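Local coordinates for putative isomerase (PDB 2PPG), which is a putative isomerase of the mandelate racemase/muconate lactonizing enzyme family, within the enolase superfamily, whose precise function is not established, at residues A224-V228 / R256-V261; I251-A255 / P279-A285. One frame throughout, in Å; residues are numbered along the deposited sequence.

Interaction 1 (A224-V228 / R256-V261)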
loop_
_atom_site.group_PDB
_atom_site.type_symbol
_atom_site.label_atom_id
_atom_site.label_comp_id
_atom_site.label_asym_id
_atom_site.label_seq_id
_atom_site.Cartn_x
_atom_site.Cartn_y
_atom_site.Cartn_z
ATOM N N ALA A 224 4.742 -21.892 -1.604
ATOM C CA ALA A 224 3.753 -21.319 -2.498
ATOM C C ALA A 224 3.885 -21.814 -3.950
ATOM O O ALA A 224 2.909 -22.266 -4.553
ATOM C CB ALA A 224 3.823 -19.807 -2.432
ATOM N N SER A 225 5.092 -21.720 -4.500
ATOM C CA SER A 225 5.368 -22.208 -5.839
ATOM C C SER A 225 4.914 -23.635 -6.004
ATOM O O SER A 225 4.220 -23.961 -6.970
ATOM C CB SER A 225 6.857 -22.159 -6.116
ATOM O OG SER A 225 7.213 -20.847 -6.435
ATOM N N GLU A 226 5.347 -24.482 -5.071
ATOM C CA GLU A 226 4.981 -25.879 -5.072
ATOM C C GLU A 226 3.459 -26.003 -5.123
ATOM O O GLU A 226 2.918 -26.631 -6.038
ATOM C CB GLU A 226 5.588 -26.613 -3.865
ATOM C CG GLU A 226 7.066 -26.964 -4.047
ATOM C CD GLU A 226 7.810 -27.282 -2.740
ATOM O OE1 GLU A 226 9.038 -27.508 -2.815
ATOM O OE2 GLU A 226 7.201 -27.307 -1.645
ATOM N N ALA A 227 2.766 -25.356 -4.190
ATOM C CA ALA A 227 1.307 -25.478 -4.115
ATOM C C ALA A 227 0.621 -24.997 -5.390
ATOM O O ALA A 227 -0.319 -25.633 -5.869
ATOM C CB ALA A 227 0.751 -24.772 -2.882
ATOM N N VAL A 228 1.106 -23.898 -5.957
ATOM C CA VAL A 228 0.540 -23.400 -7.209
ATOM C C VAL A 228 0.668 -24.415 -8.351
ATOM O O VAL A 228 -0.314 -24.683 -9.049
ATOM C CB VAL A 228 1.130 -22.042 -7.611
ATOM C CG1 VAL A 228 0.755 -21.688 -9.051
ATOM C CG2 VAL A 228 0.638 -20.976 -6.668
ATOM N N ARG A 256 -0.238 -15.479 -1.794
ATOM C CA ARG A 256 0.240 -15.581 -3.168
ATOM C C ARG A 256 -0.408 -16.739 -3.927
ATOM O O ARG A 256 -0.719 -16.600 -5.102
ATOM C CB ARG A 256 1.768 -15.712 -3.203
ATOM C CG ARG A 256 2.287 -16.401 -4.461
ATOM C CD ARG A 256 2.529 -15.434 -5.620
ATOM N NE ARG A 256 3.948 -15.083 -5.720
ATOM C CZ ARG A 256 4.429 -13.849 -5.621
ATOM N NH1 ARG A 256 5.732 -13.649 -5.716
ATOM N NH2 ARG A 256 3.614 -12.814 -5.443
ATOM N N VAL A 257 -0.596 -17.872 -3.250
ATOM C CA VAL A 257 -1.329 -19.013 -3.806
ATOM C C VAL A 257 -2.773 -18.601 -4.109
ATOM O O VAL A 257 -3.266 -18.815 -5.227
ATOM C CB VAL A 257 -1.349 -20.227 -2.836
ATOM C CG1 VAL A 257 -2.140 -21.342 -3.424
ATOM C CG2 VAL A 257 0.049 -20.726 -2.540
ATOM N N ALA A 258 -3.440 -17.986 -3.129
ATOM C CA ALA A 258 -4.819 -17.503 -3.317
ATOM C C ALA A 258 -4.938 -16.607 -4.551
ATOM O O ALA A 258 -5.878 -16.748 -5.342
ATOM C CB ALA A 258 -5.313 -16.778 -2.085
ATOM N N ALA A 259 -3.964 -15.709 -4.715
ATOM C CA ALA A 259 -3.943 -14.776 -5.839
ATOM C C ALA A 259 -3.567 -15.427 -7.170
ATOM O O ALA A 259 -3.935 -14.916 -8.221
ATOM C CB ALA A 259 -3.015 -13.599 -5.544
ATOM N N SER A 260 -2.856 -16.552 -7.131
ATOM C CA SER A 260 -2.303 -17.135 -8.353
ATOM C C SER A 260 -3.178 -18.193 -9.025
ATOM O O SER A 260 -2.863 -18.646 -10.122
ATOM C CB SER A 260 -0.917 -17.716 -8.087
ATOM O OG SER A 260 -0.064 -16.755 -7.494
ATOM N N VAL A 261 -4.262 -18.604 -8.376
ATOM C CA VAL A 261 -5.138 -19.643 -8.935
ATOM C C VAL A 261 -6.604 -19.263 -8.769
ATOM O O VAL A 261 -6.965 -18.568 -7.825
ATOM C CB VAL A 261 -4.892 -21.014 -8.267
ATOM C CG1 VAL A 261 -3.522 -21.545 -8.630
ATOM C CG2 VAL A 261 -5.045 -20.922 -6.743
#
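Val228 enters the contact from helix 224-234 and meets Val257, Ser260 and Val261. Its CB splits into two methyls with separate targets. Val228 CG1, anti to the backbone N (chi1 168°), runs toward the end of the second segment and lies 4.3 Å from CG1 of Val261. Val228 CG2, beside the backbone N, reaches the helix itself: it is 3.9 Å from CB of Ser260 and 4.0 Å from CA of Val257, with the Val257 CG2 methyl also close by. Ser260 meets Val228 through its CB, while its OG faces Arg256 O within its own helix at a very short, doubtful modelled distance. The two helices follow successive parallel strands, 213-217 and 241-243, and are therefore neighbours in the outer layer of the enolase-type beta/alpha barrel. Their segment axes approach to 9.5 Å at a crossing angle of -32°. Val257 answers with its own CG2, which comes 3.8 Å from CA of Ala224, 3.9 Å from CB of that residue and 4.1 Å from CB of Ala227. No hydrogen bond joins the segments; Arg256 adds its CG methylene, next to the Ala224 methyl. Ile265 of strand 264-267 and Ile231 of helix 224-234 also touch Val257, and Ser262 of a second subunit packs against Val228.

Interaction 2 (I251-A255 / P279-A285)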
loop_
_atom_site.group_PDB
_atom_site.type_symbol
_atom_site.label_atom_id
_atom_site.label_comp_id
_atom_site.label_asym_id
_atom_site.label_seq_id
_atom_site.Cartn_x
_atom_site.Cartn_y
_atom_site.Cartn_z
ATOM N N ILE A 251 1.883 -17.039 5.887
ATOM C CA ILE A 251 0.779 -16.158 5.482
ATOM C C ILE A 251 0.993 -15.477 4.120
ATOM O O ILE A 251 0.058 -15.364 3.325
ATOM C CB ILE A 251 0.451 -15.109 6.570
ATOM C CG1 ILE A 251 -0.030 -15.811 7.847
ATOM C CG2 ILE A 251 -0.608 -14.118 6.061
ATOM C CD1 ILE A 251 -0.274 -14.886 9.017
ATOM N N ASP A 252 2.224 -15.053 3.856
ATOM C CA ASP A 252 2.598 -14.533 2.547
ATOM C C ASP A 252 2.426 -15.557 1.438
ATOM O O ASP A 252 1.952 -15.224 0.349
ATOM C CB ASP A 252 4.062 -14.089 2.553
ATOM C CG ASP A 252 4.280 -12.819 3.329
ATOM O OD1 ASP A 252 3.578 -11.824 3.053
ATOM O OD2 ASP A 252 5.162 -12.815 4.207
ATOM N N GLY A 253 2.842 -16.794 1.703
ATOM C CA GLY A 253 2.742 -17.864 0.713
ATOM C C GLY A 253 1.297 -18.182 0.389
ATOM O O GLY A 253 0.932 -18.330 -0.775
ATOM N N LEU A 254 0.469 -18.265 1.423
ATOM C CA LEU A 254 -0.960 -18.508 1.252
ATOM C C LEU A 254 -1.619 -17.394 0.425
ATOM O O LEU A 254 -2.428 -17.661 -0.482
ATOM C CB LEU A 254 -1.633 -18.633 2.622
ATOM C CG LEU A 254 -3.118 -18.985 2.671
ATOM C CD1 LEU A 254 -3.308 -20.438 2.281
ATOM C CD2 LEU A 254 -3.695 -18.730 4.055
ATOM N N ALA A 255 -1.266 -16.147 0.738
ATOM C CA ALA A 255 -1.806 -15.004 0.002
ATOM C C ALA A 255 -1.475 -15.095 -1.490
ATOM O O ALA A 255 -2.332 -14.847 -2.335
ATOM C CB ALA A 255 -1.300 -13.700 0.593
ATOM N N PRO A 279 -5.364 -11.947 10.327
ATOM C CA PRO A 279 -4.272 -11.758 9.381
ATOM C C PRO A 279 -4.522 -12.423 8.046
ATOM O O PRO A 279 -4.188 -11.856 7.007
ATOM C CB PRO A 279 -3.096 -12.425 10.085
ATOM C CG PRO A 279 -3.437 -12.298 11.541
ATOM C CD PRO A 279 -4.894 -12.620 11.550
ATOM N N ARG A 280 -5.130 -13.600 8.057
ATOM C CA ARG A 280 -5.396 -14.309 6.808
ATOM C C ARG A 280 -6.454 -13.633 5.924
ATOM O O ARG A 280 -6.318 -13.645 4.700
ATOM C CB ARG A 280 -5.735 -15.788 7.052
ATOM C CG ARG A 280 -4.524 -16.684 7.409
ATOM C CD ARG A 280 -4.155 -16.598 8.890
ATOM N NE ARG A 280 -3.100 -17.535 9.282
ATOM C CZ ARG A 280 -2.543 -17.582 10.491
ATOM N NH1 ARG A 280 -2.930 -16.750 11.443
ATOM N NH2 ARG A 280 -1.590 -18.462 10.751
ATOM N N VAL A 281 -7.502 -13.049 6.520
ATOM C CA VAL A 281 -8.489 -12.337 5.697
ATOM C C VAL A 281 -7.942 -10.984 5.258
ATOM O O VAL A 281 -8.171 -10.552 4.122
ATOM C CB VAL A 281 -9.909 -12.195 6.346
ATOM C CG1 VAL A 281 -10.152 -13.274 7.381
ATOM C CG2 VAL A 281 -10.130 -10.810 6.922
ATOM N N ALA A 282 -7.181 -10.347 6.146
ATOM C CA ALA A 282 -6.501 -9.096 5.827
ATOM C C ALA A 282 -5.669 -9.250 4.567
ATOM O O ALA A 282 -5.655 -8.363 3.731
ATOM C CB ALA A 282 -5.624 -8.631 6.999
ATOM N N ARG A 283 -4.990 -10.385 4.413
ATOM C CA ARG A 283 -4.188 -10.611 3.209
ATOM C C ARG A 283 -4.963 -11.211 2.033
ATOM O O ARG A 283 -4.355 -11.638 1.051
ATOM C CB ARG A 283 -2.958 -11.461 3.525
ATOM C CG ARG A 283 -1.857 -10.723 4.277
ATOM C CD ARG A 283 -1.141 -9.677 3.407
ATOM N NE ARG A 283 -0.532 -10.211 2.179
ATOM C CZ ARG A 283 0.627 -10.873 2.134
ATOM N NH1 ARG A 283 1.301 -11.106 3.258
ATOM N NH2 ARG A 283 1.115 -11.311 0.969
ATOM N N ARG A 284 -6.292 -11.232 2.135
ATOM C CA ARG A 284 -7.167 -11.872 1.137
ATOM C C ARG A 284 -6.726 -13.304 0.828
ATOM O O ARG A 284 -6.689 -13.733 -0.334
ATOM C CB ARG A 284 -7.254 -11.042 -0.155
ATOM C CG ARG A 284 -8.064 -9.749 -0.030
ATOM N N ALA A 285 -6.406 -14.051 1.881
ATOM C CA ALA A 285 -5.732 -15.333 1.714
ATOM C C ALA A 285 -6.646 -16.574 1.635
ATOM O O ALA A 285 -6.175 -17.657 1.272
ATOM C CB ALA A 285 -4.661 -15.500 2.802
#
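Arg283 places CG anti to its carbonyl carbon (chi1 -74°) and then bends at chi2 and chi3, which folds the guanidinium back over Ala255 and brings NH1 to Asp252, whose CG likewise lies anti to the carbonyl carbon. The group is set beside a Schellman motif that ends helix 274-282: Ala285 N bonds Arg280 O and Arg284 N bonds Val281 O, with Arg284 at positive phi. The contact thus joins helix 251-260 to the C-terminal end of the next helix round the enolase-type barrel. The salt bridge uses a single carboxylate oxygen: Arg283 NH1 donates to Asp252 OD1 at 159°, although its modelled length is implausibly short, while Arg283 NH2 makes a weak bond of 3.3 Å to that same Asp252 OD1. Carboxylate and guanidinium planes are 48° apart, so the two groups are not coplanar. Over one face of this guanidinium lies the Ala255 methyl, Ala255 CB to Arg283 NH2 3.4 Å.

Arg280 is held differently. Ile251 crosses it at about a right angle and sets CD1 over the centre of its guanidinium, 3.8 Å above the plane, while Ile251 CD1 also meets CB of Pro279 at 3.9 Å. The polar edge of Arg280 turns elsewhere, NH1 to Asp276 O and NH2 to Thr248 O, which fixes the flat group under the isoleucine. Leu254 CD2 touches the aliphatic stem at Arg280 CG, 4.0 Å away, and comes 3.6 Å from CB of Ala285.

Overall arrangement
Helix 251-260 is common to both contacts: its C-terminal half meets helix 224-234 in interaction 1, and its N-terminal half meets the end of helix 274-282 in interaction 2. Both are partly buried, in the outer helical layer of the barrel and within reach of other subunits. Interaction 1 is the smaller, burying 252 Å², and has four buried residues among seven; its contacts across the segments are between carbon atoms, with no hydrogen bond or salt bridge. Interaction 2 buries 454 Å², has three among eight, and adds charged groups to its apolar part. Their centres are 11 Å apart and the two touch directly, Ala224 CB lying 3.6 Å from Gly253 O and Ala258 CB 3.6 Å from Ala285 O.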